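Local coordinates for protein transcription factor GAMBIF1 (Anopheles gambiae, PDB 1BVO) that probably acts as a sequence-specific DNA-binding transcription activator of the Rel family, present here as its specificity domain bound to DNA, at residues L14-E19 with D169-K174; H69-V74 with Q103-K108; D109-L114 with G130-P135. All coordinates share one frame; numbering follows the deposited sequence.

Overall arrangement
From the N terminus, the loop 14-19 after strand 2-7 enters first and, some 150 residues later, meets the end of strand 159-172 in contact 1, closing a long loop. Contacts 2 and 3 nest inside it, one after the other. Contact 2 pairs strand 72-74 with strand 101-103 and the turn into helix 107-120, closing a loop of 28 residues; contact 3 then folds residues 130-135 back on that helix, closing one of 15. Contacts 1 and 2 touch, with centres about 10 Å apart, through Arg-17 and Cys-104, and contacts 2 and 3 meet where Pro-70 and Val-105 reach the helix. Together they tie the DNA-recognition loop, the C-terminal strand and the helix of the Rel domain.

Contact 1: residues L14-E19 with D169-K174; sequences LRFRYE and DIIYDK. With nucleotides of chain A; nucleotides of chain B; nucleotides of chain D.
Loop 14-19 runs past the end of strand 159-172, and the two backbones come closest at Arg-15 and Lys-174, whose CA atoms are 4.9 Å apart. Asp-173 buries the most of its segment. With CG anti to the backbone N (chi1 -172°), its carboxylate lies stacked over the Phe-16 ring, the planes 11° apart, and Asp-173 CB sits over the ring face as a CH-pi contact 3.5 Å from the centroid. Asp-173 OD1 accepts a nearly straight bond from Phe-16 N (3.3 Å, 173°), the donor standing above the carboxylate plane. Ile-171 CG2 touches Phe-16 CZ at the ring edge at 3.8 Å. One water donates to both Asp-173 OD2 and Tyr-18 OH, while another joins Arg-15 NH2 to Lys-174 O. The extended Lys-174 chain places NZ 2.8 Å from OP2 of DG4 of chain A. Arg-17 reads the same guanine edge-on, NH1 donating to O6 of DG4 of chain A at 2.9 Å, and Glu-21 forms a salt bridge to that NH1. Arg-15 lays one guanidinium face against the base of DG4 of chain A and gives NH1 to O6 of another guanine. As in other Rel proteins, this is the recognition loop of the immunoglobulin-like N-terminal domain. Asp-173 thus grips the loop backbone at Phe-16 N and, from the second shell, probably helps place Arg-15 and Arg-17, whose positive charge would suit the guanine acceptors.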
loop_
_atom_site.group_PDB
_atom_site.type_symbol
_atom_site.label_atom_id
_atom_site.label_comp_id
_atom_site.label_asym_id
_atom_site.label_seq_id
_atom_site.Cartn_x
_atom_site.Cartn_y
_atom_site.Cartn_z
ATOM N N LEU C 14 -4.135 22.240 -3.576
ATOM C CA LEU C 14 -3.752 21.163 -4.472
ATOM C C LEU C 14 -3.533 19.887 -3.706
ATOM O O LEU C 14 -2.895 19.890 -2.648
ATOM C CB LEU C 14 -2.473 21.527 -5.245
ATOM C CG LEU C 14 -1.922 20.475 -6.215
ATOM C CD1 LEU C 14 -2.849 20.324 -7.408
ATOM C CD2 LEU C 14 -0.529 20.864 -6.680
ATOM N N ARG C 15 -4.139 18.814 -4.189
ATOM C CA ARG C 15 -3.941 17.539 -3.560
ATOM C C ARG C 15 -2.657 16.988 -4.134
ATOM O O ARG C 15 -2.373 17.129 -5.329
ATOM C CB ARG C 15 -5.118 16.614 -3.841
ATOM C CG ARG C 15 -4.726 15.176 -4.165
ATOM C CD ARG C 15 -5.233 14.228 -3.110
ATOM N NE ARG C 15 -6.637 14.510 -2.808
ATOM C CZ ARG C 15 -7.610 13.613 -2.908
ATOM N NH1 ARG C 15 -7.340 12.382 -3.293
ATOM N NH2 ARG C 15 -8.860 13.957 -2.625
ATOM N N PHE C 16 -1.848 16.426 -3.248
ATOM C CA PHE C 16 -0.578 15.813 -3.593
ATOM C C PHE C 16 -0.971 14.442 -4.130
ATOM O O PHE C 16 -1.902 13.798 -3.608
ATOM C CB PHE C 16 0.293 15.628 -2.335
ATOM C CG PHE C 16 0.661 16.912 -1.620
ATOM C CD1 PHE C 16 0.171 18.148 -2.034
ATOM C CD2 PHE C 16 1.489 16.869 -0.505
ATOM C CE1 PHE C 16 0.507 19.325 -1.338
ATOM C CE2 PHE C 16 1.830 18.025 0.195
ATOM C CZ PHE C 16 1.335 19.262 -0.219
ATOM N N ARG C 17 -0.275 13.973 -5.155
ATOM C CA ARG C 17 -0.619 12.682 -5.716
ATOM C C ARG C 17 0.527 11.703 -5.600
ATOM O O ARG C 17 1.694 12.113 -5.598
ATOM C CB ARG C 17 -1.087 12.858 -7.168
ATOM C CG ARG C 17 -2.288 13.796 -7.307
ATOM C CD ARG C 17 -3.617 13.040 -7.403
ATOM N NE ARG C 17 -4.726 13.979 -7.390
ATOM C CZ ARG C 17 -6.003 13.647 -7.298
ATOM N NH1 ARG C 17 -6.375 12.388 -7.212
ATOM N NH2 ARG C 17 -6.917 14.608 -7.255
ATOM N N TYR C 18 0.201 10.428 -5.392
ATOM C CA TYR C 18 1.215 9.386 -5.283
ATOM C C TYR C 18 1.570 8.936 -6.685
ATOM O O TYR C 18 0.761 9.050 -7.605
ATOM C CB TYR C 18 0.702 8.161 -4.508
ATOM C CG TYR C 18 0.404 8.408 -3.040
ATOM C CD1 TYR C 18 -0.777 9.027 -2.652
ATOM C CD2 TYR C 18 1.308 8.028 -2.040
ATOM C CE1 TYR C 18 -1.056 9.274 -1.321
ATOM C CE2 TYR C 18 1.028 8.273 -0.695
ATOM C CZ TYR C 18 -0.158 8.900 -0.348
ATOM O OH TYR C 18 -0.483 9.180 0.956
ATOM N N GLU C 19 2.785 8.422 -6.838
ATOM C CA GLU C 19 3.272 7.920 -8.115
ATOM C C GLU C 19 2.287 6.873 -8.638
ATOM O O GLU C 19 1.954 6.842 -9.828
ATOM C CB GLU C 19 4.660 7.308 -7.919
ATOM C CG GLU C 19 5.367 6.925 -9.198
ATOM C CD GLU C 19 6.834 6.568 -8.978
ATOM O OE1 GLU C 19 7.289 6.541 -7.804
ATOM O OE2 GLU C 19 7.538 6.317 -9.987
ATOM N N ASP C 169 6.245 30.006 1.787
ATOM C CA ASP C 169 5.377 29.709 2.910
ATOM C C ASP C 169 4.982 28.254 2.784
ATOM O O ASP C 169 5.153 27.650 1.715
ATOM C CB ASP C 169 4.147 30.606 2.901
ATOM C CG ASP C 169 4.508 32.075 3.067
ATOM O OD1 ASP C 169 5.709 32.384 3.265
ATOM O OD2 ASP C 169 3.591 32.921 3.000
ATOM N N ILE C 170 4.474 27.676 3.861
ATOM C CA ILE C 170 4.114 26.281 3.809
ATOM C C ILE C 170 2.941 25.939 2.900
ATOM O O ILE C 170 1.983 26.710 2.753
ATOM C CB ILE C 170 3.891 25.724 5.203
ATOM C CG1 ILE C 170 5.166 25.936 6.019
ATOM C CG2 ILE C 170 3.555 24.237 5.125
ATOM C CD1 ILE C 170 4.970 25.854 7.506
ATOM N N ILE C 171 3.079 24.791 2.243
ATOM C CA ILE C 171 2.068 24.225 1.352
ATOM C C ILE C 171 1.619 22.946 2.068
ATOM O O ILE C 171 2.448 22.060 2.344
ATOM C CB ILE C 171 2.660 23.826 -0.002
ATOM C CG1 ILE C 171 3.070 25.063 -0.782
ATOM C CG2 ILE C 171 1.660 22.998 -0.793
ATOM C CD1 ILE C 171 3.927 24.740 -1.964
ATOM N N TYR C 172 0.311 22.874 2.334
ATOM C CA TYR C 172 -0.344 21.780 3.044
ATOM C C TYR C 172 -1.188 20.876 2.155
ATOM O O TYR C 172 -2.112 21.350 1.499
ATOM C CB TYR C 172 -1.281 22.362 4.118
ATOM C CG TYR C 172 -0.623 23.213 5.191
ATOM C CD1 TYR C 172 0.336 22.665 6.040
ATOM C CD2 TYR C 172 -0.943 24.566 5.345
ATOM C CE1 TYR C 172 0.967 23.432 7.000
ATOM C CE2 TYR C 172 -0.307 25.352 6.318
ATOM C CZ TYR C 172 0.652 24.770 7.136
ATOM O OH TYR C 172 1.348 25.520 8.052
ATOM N N ASP C 173 -0.959 19.566 2.204
ATOM C CA ASP C 173 -1.755 18.634 1.393
ATOM C C ASP C 173 -3.242 18.754 1.694
ATOM O O ASP C 173 -3.706 18.504 2.820
ATOM C CB ASP C 173 -1.317 17.174 1.578
ATOM C CG ASP C 173 -2.005 16.223 0.601
ATOM O OD1 ASP C 173 -2.903 16.650 -0.152
ATOM O OD2 ASP C 173 -1.625 15.039 0.566
ATOM N N LYS C 174 -3.969 19.163 0.665
ATOM C CA LYS C 174 -5.397 19.367 0.709
ATOM C C LYS C 174 -6.155 18.039 0.647
ATOM O O LYS C 174 -6.298 17.448 -0.434
ATOM C CB LYS C 174 -5.812 20.268 -0.460
ATOM C CG LYS C 174 -7.286 20.561 -0.497
ATOM C CD LYS C 174 -7.706 21.405 -1.674
ATOM C CE LYS C 174 -9.220 21.415 -1.736
ATOM N NZ LYS C 174 -9.774 21.973 -2.980
ATOM P P DG A 4 -11.682 20.258 -5.668
ATOM O OP1 DG A 4 -12.598 21.259 -4.998
ATOM O OP2 DG A 4 -10.249 20.516 -5.308
ATOM O "O5'" DG A 4 -12.318 18.953 -5.111
ATOM C "C5'" DG A 4 -13.597 18.557 -5.519
ATOM C "C4'" DG A 4 -13.792 17.116 -5.068
ATOM O "O4'" DG A 4 -12.897 16.200 -5.759
ATOM C "C3'" DG A 4 -13.345 16.937 -3.630
ATOM O "O3'" DG A 4 -14.304 16.073 -3.029
ATOM C "C2'" DG A 4 -12.003 16.187 -3.717
ATOM C "C1'" DG A 4 -12.350 15.260 -4.885
ATOM N N9 DG A 4 -11.243 14.534 -5.546
ATOM C C8 DG A 4 -9.914 14.826 -5.800
ATOM N N7 DG A 4 -9.196 13.924 -6.433
ATOM C C5 DG A 4 -10.178 12.904 -6.591
ATOM C C6 DG A 4 -10.035 11.627 -7.205
ATOM O O6 DG A 4 -8.950 11.201 -7.701
ATOM N N1 DG A 4 -11.204 10.892 -7.207
ATOM C C2 DG A 4 -12.365 11.381 -6.647
ATOM N N2 DG A 4 -13.360 10.474 -6.809
ATOM N N3 DG A 4 -12.524 12.552 -6.068
ATOM C C4 DG A 4 -11.389 13.262 -6.097
ATOM P P DA B 9 1.443 7.047 2.994
ATOM O OP1 DA B 9 2.727 6.341 3.254
ATOM O OP2 DA B 9 1.442 8.514 2.775
ATOM O "O5'" DA B 9 0.661 6.257 1.871
ATOM C "C5'" DA B 9 0.618 4.848 1.975
ATOM C "C4'" DA B 9 -0.369 4.275 0.986
ATOM O "O4'" DA B 9 -1.701 4.697 1.330
ATOM C "C3'" DA B 9 -0.141 4.644 -0.473
ATOM O "O3'" DA B 9 0.048 3.409 -1.177
ATOM C "C2'" DA B 9 -1.415 5.393 -0.871
ATOM C "C1'" DA B 9 -2.451 4.967 0.162
ATOM N N9 DA B 9 -3.441 5.978 0.529
ATOM C C8 DA B 9 -3.204 7.274 0.920
ATOM N N7 DA B 9 -4.296 7.942 1.226
ATOM C C5 DA B 9 -5.313 7.018 1.012
ATOM C C6 DA B 9 -6.707 7.110 1.151
ATOM N N6 DA B 9 -7.331 8.220 1.544
ATOM N N1 DA B 9 -7.433 6.023 0.867
ATOM C C2 DA B 9 -6.793 4.909 0.453
ATOM N N3 DA B 9 -5.498 4.711 0.278
ATOM C C4 DA B 9 -4.801 5.807 0.579
ATOM P P DT D 9 1.318 7.029 3.029
ATOM O OP1 DT D 9 2.632 6.412 3.310
ATOM O OP2 DT D 9 1.240 8.483 2.771
ATOM O "O5'" DT D 9 0.661 6.205 1.845
ATOM C "C5'" DT D 9 0.460 4.814 2.016
ATOM C "C4'" DT D 9 -0.525 4.276 1.012
ATOM O "O4'" DT D 9 -1.882 4.680 1.326
ATOM C "C3'" DT D 9 -0.278 4.650 -0.445
ATOM O "O3'" DT D 9 -0.085 3.425 -1.146
ATOM C "C2'" DT D 9 -1.554 5.390 -0.852
ATOM C "C1'" DT D 9 -2.594 4.848 0.117
ATOM N N1 DT D 9 -3.803 5.683 0.411
ATOM C C2 DT D 9 -5.069 5.107 0.274
ATOM O O2 DT D 9 -5.255 3.978 -0.144
ATOM N N3 DT D 9 -6.114 5.914 0.632
ATOM C C4 DT D 9 -6.045 7.212 1.078
ATOM O O4 DT D 9 -7.088 7.807 1.391
ATOM C C5 DT D 9 -4.707 7.768 1.144
ATOM C C7 DT D 9 -4.538 9.201 1.555
ATOM C C6 DT D 9 -3.671 6.981 0.822
HETATM O O HOH W 1 -8.952 16.718 -2.011
HETATM O O HOH W 2 -1.056 11.886 1.049
#

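Contact 2: residues H69-V74 with Q103-K108; sequences HPHNLV and QCVKKK. With nucleotides of chain B; nucleotides of chain D.
Asn-72 and Gln-103 make an antiparallel hydrogen-bonded pair with CA atoms 5.2 Å apart: Asn-72 N donates to Gln-103 O (3.0 Å), and Gln-103 N to Asn-72 O (2.8 Å). Beyond this short two-stranded sheet, His-71 lies against the turn 104-105. Its CG, anti to the carbonyl carbon (chi1 -67°), sends the imidazole alongside the second segment, with Cys-104 CB over one face, 3.4 Å from the ring centroid, and His-69 CE1 over the opposite face. The His-71 NE2 edge meets Val-105 O in a weak hydrogen bond of 3.2 Å. His-71 N in turn donates to His-69 ND1, tying the two residues together. Pro-70 CB packs on Val-105 CG2 at 3.8 Å, and Val-74 crosses the Gln-103 side chain at about a right angle. Past the turn the chain reaches DNA: Lys-106 NZ lies 2.7 Å from OP1 of DT10 of chain D, and Lys-107 N donates to OP1 of nucleotide 9, DA9 in chain B and DT9 in chain D, two nearly superimposed nucleotides. Val-105 and Pro-70 rest on helix 107-120, Arg-117 of that helix bonds His-69 O and His-71 O, and Leu-73 packs on strands 52-59 and 142-152.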
loop_
_atom_site.group_PDB
_atom_site.type_symbol
_atom_site.label_atom_id
_atom_site.label_comp_id
_atom_site.label_asym_id
_atom_site.label_seq_id
_atom_site.Cartn_x
_atom_site.Cartn_y
_atom_site.Cartn_z
ATOM N N HIS C 69 12.911 17.581 1.581
ATOM C CA HIS C 69 11.690 16.895 1.888
ATOM C C HIS C 69 11.616 15.861 0.802
ATOM O O HIS C 69 11.788 16.178 -0.371
ATOM C CB HIS C 69 10.500 17.835 1.811
ATOM C CG HIS C 69 9.236 17.224 2.327
ATOM N ND1 HIS C 69 8.776 16.010 1.868
ATOM C CD2 HIS C 69 8.393 17.616 3.301
ATOM C CE1 HIS C 69 7.690 15.679 2.552
ATOM N NE2 HIS C 69 7.439 16.631 3.427
ATOM N N PRO C 70 11.286 14.614 1.165
ATOM C CA PRO C 70 11.181 13.485 0.224
ATOM C C PRO C 70 10.345 13.731 -1.025
ATOM O O PRO C 70 10.721 13.318 -2.122
ATOM C CB PRO C 70 10.580 12.367 1.086
ATOM C CG PRO C 70 9.864 13.121 2.176
ATOM C CD PRO C 70 10.876 14.192 2.515
ATOM N N HIS C 71 9.217 14.412 -0.850
ATOM C CA HIS C 71 8.329 14.679 -1.970
ATOM C C HIS C 71 8.994 15.232 -3.238
ATOM O O HIS C 71 9.931 16.033 -3.167
ATOM C CB HIS C 71 7.149 15.511 -1.495
ATOM C CG HIS C 71 6.252 14.774 -0.552
ATOM N ND1 HIS C 71 5.198 15.363 0.090
ATOM C CD2 HIS C 71 6.243 13.468 -0.191
ATOM C CE1 HIS C 71 4.547 14.447 0.808
ATOM N NE2 HIS C 71 5.166 13.293 0.647
ATOM N N ASN C 72 8.578 14.691 -4.383
ATOM C CA ASN C 72 9.125 15.094 -5.673
ATOM C C ASN C 72 8.240 16.135 -6.323
ATOM O O ASN C 72 7.010 16.128 -6.136
ATOM C CB ASN C 72 9.225 13.892 -6.611
ATOM C CG ASN C 72 10.016 12.755 -6.024
ATOM O OD1 ASN C 72 11.106 12.945 -5.468
ATOM N ND2 ASN C 72 9.459 11.559 -6.114
ATOM N N LEU C 73 8.866 17.041 -7.061
ATOM C CA LEU C 73 8.131 18.053 -7.785
ATOM C C LEU C 73 8.120 17.592 -9.220
ATOM O O LEU C 73 9.160 17.225 -9.763
ATOM C CB LEU C 73 8.827 19.396 -7.716
ATOM C CG LEU C 73 8.600 20.175 -6.431
ATOM C CD1 LEU C 73 9.249 21.549 -6.541
ATOM C CD2 LEU C 73 7.113 20.323 -6.189
ATOM N N VAL C 74 6.941 17.503 -9.804
ATOM C CA VAL C 74 6.852 17.083 -11.182
ATOM C C VAL C 74 6.206 18.238 -11.922
ATOM O O VAL C 74 5.521 19.060 -11.314
ATOM C CB VAL C 74 6.053 15.770 -11.300
ATOM C CG1 VAL C 74 6.780 14.660 -10.546
ATOM C CG2 VAL C 74 4.657 15.946 -10.758
ATOM N N GLN C 103 4.301 15.516 -6.028
ATOM C CA GLN C 103 4.078 14.082 -6.015
ATOM C C GLN C 103 4.628 13.569 -4.703
ATOM O O GLN C 103 5.839 13.579 -4.454
ATOM C CB GLN C 103 4.782 13.410 -7.185
ATOM C CG GLN C 103 4.232 12.044 -7.531
ATOM C CD GLN C 103 4.540 11.648 -8.959
ATOM O OE1 GLN C 103 5.590 11.057 -9.234
ATOM N NE2 GLN C 103 3.631 11.983 -9.885
ATOM N N CYS C 104 3.721 13.141 -3.846
ATOM C CA CYS C 104 4.093 12.672 -2.537
ATOM C C CYS C 104 4.586 11.252 -2.460
ATOM O O CYS C 104 3.950 10.311 -2.932
ATOM C CB CYS C 104 2.928 12.826 -1.580
ATOM S SG CYS C 104 1.495 11.984 -2.189
ATOM N N VAL C 105 5.734 11.116 -1.819
ATOM C CA VAL C 105 6.308 9.819 -1.591
ATOM C C VAL C 105 5.573 9.339 -0.364
ATOM O O VAL C 105 5.277 10.133 0.528
ATOM C CB VAL C 105 7.752 9.911 -1.164
ATOM C CG1 VAL C 105 8.458 8.649 -1.527
ATOM C CG2 VAL C 105 8.427 11.116 -1.766
ATOM N N LYS C 106 5.341 8.037 -0.291
ATOM C CA LYS C 106 4.660 7.417 0.848
ATOM C C LYS C 106 5.746 6.903 1.819
ATOM O O LYS C 106 6.873 6.619 1.385
ATOM C CB LYS C 106 3.762 6.279 0.344
ATOM C CG LYS C 106 4.452 5.282 -0.566
ATOM C CD LYS C 106 3.529 4.130 -0.961
ATOM C CE LYS C 106 4.351 2.983 -1.585
ATOM N NZ LYS C 106 3.608 1.690 -1.617
ATOM N N LYS C 107 5.403 6.744 3.104
ATOM C CA LYS C 107 6.364 6.306 4.134
ATOM C C LYS C 107 7.377 5.234 3.726
ATOM O O LYS C 107 8.585 5.445 3.851
ATOM C CB LYS C 107 5.660 5.907 5.450
ATOM C CG LYS C 107 5.157 7.115 6.297
ATOM C CD LYS C 107 4.547 6.732 7.674
ATOM C CE LYS C 107 3.701 7.882 8.276
ATOM N NZ LYS C 107 2.450 8.259 7.488
ATOM N N LYS C 108 6.899 4.115 3.190
ATOM C CA LYS C 108 7.798 3.035 2.765
ATOM C C LYS C 108 8.925 3.576 1.885
ATOM O O LYS C 108 10.097 3.196 2.051
ATOM C CB LYS C 108 7.040 1.907 2.023
ATOM C CG LYS C 108 5.507 1.929 2.136
ATOM C CD LYS C 108 4.940 0.545 2.458
ATOM C CE LYS C 108 4.295 0.544 3.851
ATOM N NZ LYS C 108 4.189 -0.800 4.499
ATOM P P DA B 9 1.443 7.047 2.994
ATOM O OP1 DA B 9 2.727 6.341 3.254
ATOM O OP2 DA B 9 1.442 8.514 2.775
ATOM O "O5'" DA B 9 0.661 6.257 1.871
ATOM C "C5'" DA B 9 0.618 4.848 1.975
ATOM C "C4'" DA B 9 -0.369 4.275 0.986
ATOM O "O4'" DA B 9 -1.701 4.697 1.330
ATOM C "C3'" DA B 9 -0.141 4.644 -0.473
ATOM O "O3'" DA B 9 0.048 3.409 -1.177
ATOM C "C2'" DA B 9 -1.415 5.393 -0.871
ATOM C "C1'" DA B 9 -2.451 4.967 0.162
ATOM N N9 DA B 9 -3.441 5.978 0.529
ATOM C C8 DA B 9 -3.204 7.274 0.920
ATOM N N7 DA B 9 -4.296 7.942 1.226
ATOM C C5 DA B 9 -5.313 7.018 1.012
ATOM C C6 DA B 9 -6.707 7.110 1.151
ATOM N N6 DA B 9 -7.331 8.220 1.544
ATOM N N1 DA B 9 -7.433 6.023 0.867
ATOM C C2 DA B 9 -6.793 4.909 0.453
ATOM N N3 DA B 9 -5.498 4.711 0.278
ATOM C C4 DA B 9 -4.801 5.807 0.579
ATOM P P DT D 9 1.318 7.029 3.029
ATOM O OP1 DT D 9 2.632 6.412 3.310
ATOM O OP2 DT D 9 1.240 8.483 2.771
ATOM O "O5'" DT D 9 0.661 6.205 1.845
ATOM C "C5'" DT D 9 0.460 4.814 2.016
ATOM C "C4'" DT D 9 -0.525 4.276 1.012
ATOM O "O4'" DT D 9 -1.882 4.680 1.326
ATOM C "C3'" DT D 9 -0.278 4.650 -0.445
ATOM O "O3'" DT D 9 -0.085 3.425 -1.146
ATOM C "C2'" DT D 9 -1.554 5.390 -0.852
ATOM C "C1'" DT D 9 -2.594 4.848 0.117
ATOM N N1 DT D 9 -3.803 5.683 0.411
ATOM C C2 DT D 9 -5.069 5.107 0.274
ATOM O O2 DT D 9 -5.255 3.978 -0.144
ATOM N N3 DT D 9 -6.114 5.914 0.632
ATOM C C4 DT D 9 -6.045 7.212 1.078
ATOM O O4 DT D 9 -7.088 7.807 1.391
ATOM C C5 DT D 9 -4.707 7.768 1.144
ATOM C C7 DT D 9 -4.538 9.201 1.555
ATOM C C6 DT D 9 -3.671 6.981 0.822
ATOM P P DT D 10 0.308 3.432 -2.698
ATOM O OP1 DT D 10 1.406 2.452 -2.888
ATOM O OP2 DT D 10 0.492 4.825 -3.168
ATOM O "O5'" DT D 10 -1.000 2.822 -3.344
ATOM C "C5'" DT D 10 -2.254 3.280 -2.884
ATOM C "C4'" DT D 10 -3.346 2.375 -3.373
ATOM O "O4'" DT D 10 -4.575 2.867 -2.807
ATOM C "C3'" DT D 10 -3.543 2.383 -4.888
ATOM O "O3'" DT D 10 -3.817 1.049 -5.319
ATOM C "C2'" DT D 10 -4.662 3.395 -5.115
ATOM C "C1'" DT D 10 -5.411 3.453 -3.793
ATOM N N1 DT D 10 -5.704 4.825 -3.341
ATOM C C2 DT D 10 -6.996 5.147 -2.952
ATOM O O2 DT D 10 -7.923 4.352 -2.992
ATOM N N3 DT D 10 -7.160 6.445 -2.514
ATOM C C4 DT D 10 -6.189 7.428 -2.437
ATOM O O4 DT D 10 -6.484 8.552 -2.013
ATOM C C5 DT D 10 -4.866 7.022 -2.878
ATOM C C7 DT D 10 -3.759 8.023 -2.843
ATOM C C6 DT D 10 -4.692 5.761 -3.301
HETATM O O HOH W 3 3.283 11.108 1.536
#

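Contact 3: residues D109-L114 with G130-P135; sequences DVEEAL and GHAKEP
Within the immunoglobulin-like Rel N-terminal domain, Leu-114 and His-131 join helix 107-120 to the loop that follows it, so that the chain folds back on the helix before entering strand 142-152. Apolar contacts do most of the work. Leu-114 meets the loop with its two methyls: CD1 lies over one face of the His-131 imidazole, 3.8 Å from the centroid and 24° off the ring normal, as a CH-pi contact. Leu-114 CD2 also reaches the ring, and both Leu-114 methyls approach His-131 NE2 from the same side, each 3.5 Å away. Next to the ring, Ala-132 CB sits 4.0 Å from Leu-114 CD1. One turn earlier on the helix, Val-110 CG1 meets Pro-135 CB, more loosely, and Ile-138 covers Val-110, Leu-114 and His-131 together.

Polar groups lie at the margin of this patch. Glu-111 leaves the helix with CG anti to the backbone N (chi1 -173°), then bends at chi2, which brings its carboxylate beside the Ala-132 carbonyl oxygen. On the loop side, Lys-133 N bonds back to Gly-130 O (3.1 Å), an i+3 turn carrying His-131 and Ala-132. The imidazole is also held from its polar side, for the same His-131 NE2 that Leu-114 covers is hydrogen-bonded to Pro-68 O.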
loop_
_atom_site.group_PDB
_atom_site.type_symbol
_atom_site.label_atom_id
_atom_site.label_comp_id
_atom_site.label_asym_id
_atom_site.label_seq_id
_atom_site.Cartn_x
_atom_site.Cartn_y
_atom_site.Cartn_z
ATOM N N ASP C 109 8.602 4.554 1.045
ATOM C CA ASP C 109 9.591 5.104 0.132
ATOM C C ASP C 109 10.407 6.305 0.594
ATOM O O ASP C 109 11.412 6.631 -0.036
ATOM C CB ASP C 109 8.936 5.437 -1.208
ATOM C CG ASP C 109 8.022 4.333 -1.721
ATOM O OD1 ASP C 109 8.244 3.149 -1.368
ATOM O OD2 ASP C 109 7.054 4.650 -2.446
ATOM N N VAL C 110 10.024 6.956 1.688
ATOM C CA VAL C 110 10.792 8.122 2.141
ATOM C C VAL C 110 12.297 7.948 2.056
ATOM O O VAL C 110 12.975 8.805 1.491
ATOM C CB VAL C 110 10.485 8.550 3.596
ATOM C CG1 VAL C 110 11.490 9.606 4.043
ATOM C CG2 VAL C 110 9.082 9.125 3.703
ATOM N N GLU C 111 12.813 6.837 2.578
ATOM C CA GLU C 111 14.260 6.620 2.578
ATOM C C GLU C 111 14.929 6.615 1.190
ATOM O O GLU C 111 15.753 7.484 0.907
ATOM C CB GLU C 111 14.654 5.374 3.402
ATOM C CG GLU C 111 16.183 5.192 3.579
ATOM C CD GLU C 111 16.665 5.184 5.038
ATOM O OE1 GLU C 111 15.838 5.007 5.971
ATOM O OE2 GLU C 111 17.896 5.335 5.255
ATOM N N GLU C 112 14.521 5.699 0.311
ATOM C CA GLU C 112 15.062 5.573 -1.054
ATOM C C GLU C 112 14.976 6.930 -1.766
ATOM O O GLU C 112 15.887 7.321 -2.504
ATOM C CB GLU C 112 14.278 4.485 -1.829
ATOM C CG GLU C 112 14.393 4.495 -3.359
ATOM C CD GLU C 112 13.020 4.386 -4.053
ATOM O OE1 GLU C 112 12.471 3.255 -4.160
ATOM O OE2 GLU C 112 12.494 5.438 -4.496
ATOM N N ALA C 113 13.906 7.668 -1.483
ATOM C CA ALA C 113 13.682 8.982 -2.072
ATOM C C ALA C 113 14.778 9.938 -1.627
ATOM O O ALA C 113 15.502 10.498 -2.458
ATOM C CB ALA C 113 12.321 9.513 -1.670
ATOM N N LEU C 114 14.897 10.124 -0.316
ATOM C CA LEU C 114 15.920 10.999 0.240
ATOM C C LEU C 114 17.289 10.498 -0.179
ATOM O O LEU C 114 18.235 11.272 -0.306
ATOM C CB LEU C 114 15.827 11.032 1.756
ATOM C CG LEU C 114 14.636 11.846 2.254
ATOM C CD1 LEU C 114 14.562 11.767 3.763
ATOM C CD2 LEU C 114 14.783 13.286 1.786
ATOM N N GLY C 130 20.509 13.197 7.460
ATOM C CA GLY C 130 20.364 12.541 8.745
ATOM C C GLY C 130 18.942 12.057 8.919
ATOM O O GLY C 130 18.694 10.911 9.313
ATOM N N HIS C 131 18.009 12.905 8.503
ATOM C CA HIS C 131 16.596 12.616 8.610
ATOM C C HIS C 131 16.112 11.372 7.839
ATOM O O HIS C 131 15.004 10.902 8.069
ATOM C CB HIS C 131 15.803 13.874 8.250
ATOM C CG HIS C 131 15.958 14.323 6.830
ATOM N ND1 HIS C 131 17.170 14.288 6.160
ATOM C CD2 HIS C 131 15.038 14.736 5.932
ATOM C CE1 HIS C 131 16.976 14.650 4.904
ATOM N NE2 HIS C 131 15.695 14.926 4.737
ATOM N N ALA C 132 16.956 10.816 6.968
ATOM C CA ALA C 132 16.576 9.618 6.211
ATOM C C ALA C 132 16.473 8.380 7.114
ATOM O O ALA C 132 15.683 7.492 6.840
ATOM C CB ALA C 132 17.555 9.373 5.060
ATOM N N LYS C 133 17.237 8.364 8.210
ATOM C CA LYS C 133 17.246 7.267 9.189
ATOM C C LYS C 133 15.960 7.290 10.044
ATOM O O LYS C 133 15.397 6.241 10.371
ATOM C CB LYS C 133 18.470 7.394 10.125
ATOM C CG LYS C 133 19.866 7.407 9.452
ATOM C CD LYS C 133 20.993 7.576 10.494
ATOM C CE LYS C 133 21.836 8.832 10.258
ATOM N NZ LYS C 133 22.941 8.621 9.277
ATOM N N GLU C 134 15.530 8.494 10.416
ATOM C CA GLU C 134 14.334 8.751 11.224
ATOM C C GLU C 134 13.271 9.223 10.221
ATOM O O GLU C 134 13.011 10.415 10.111
ATOM C CB GLU C 134 14.670 9.898 12.189
ATOM C CG GLU C 134 14.305 9.691 13.647
ATOM C CD GLU C 134 14.894 10.784 14.541
ATOM O OE1 GLU C 134 14.270 11.869 14.665
ATOM O OE2 GLU C 134 15.990 10.556 15.114
ATOM N N PRO C 135 12.574 8.294 9.543
ATOM C CA PRO C 135 11.561 8.680 8.547
ATOM C C PRO C 135 10.191 9.195 9.013
ATOM O O PRO C 135 9.511 9.901 8.267
ATOM C CB PRO C 135 11.408 7.414 7.689
ATOM C CG PRO C 135 12.468 6.439 8.245
ATOM C CD PRO C 135 12.611 6.834 9.673
#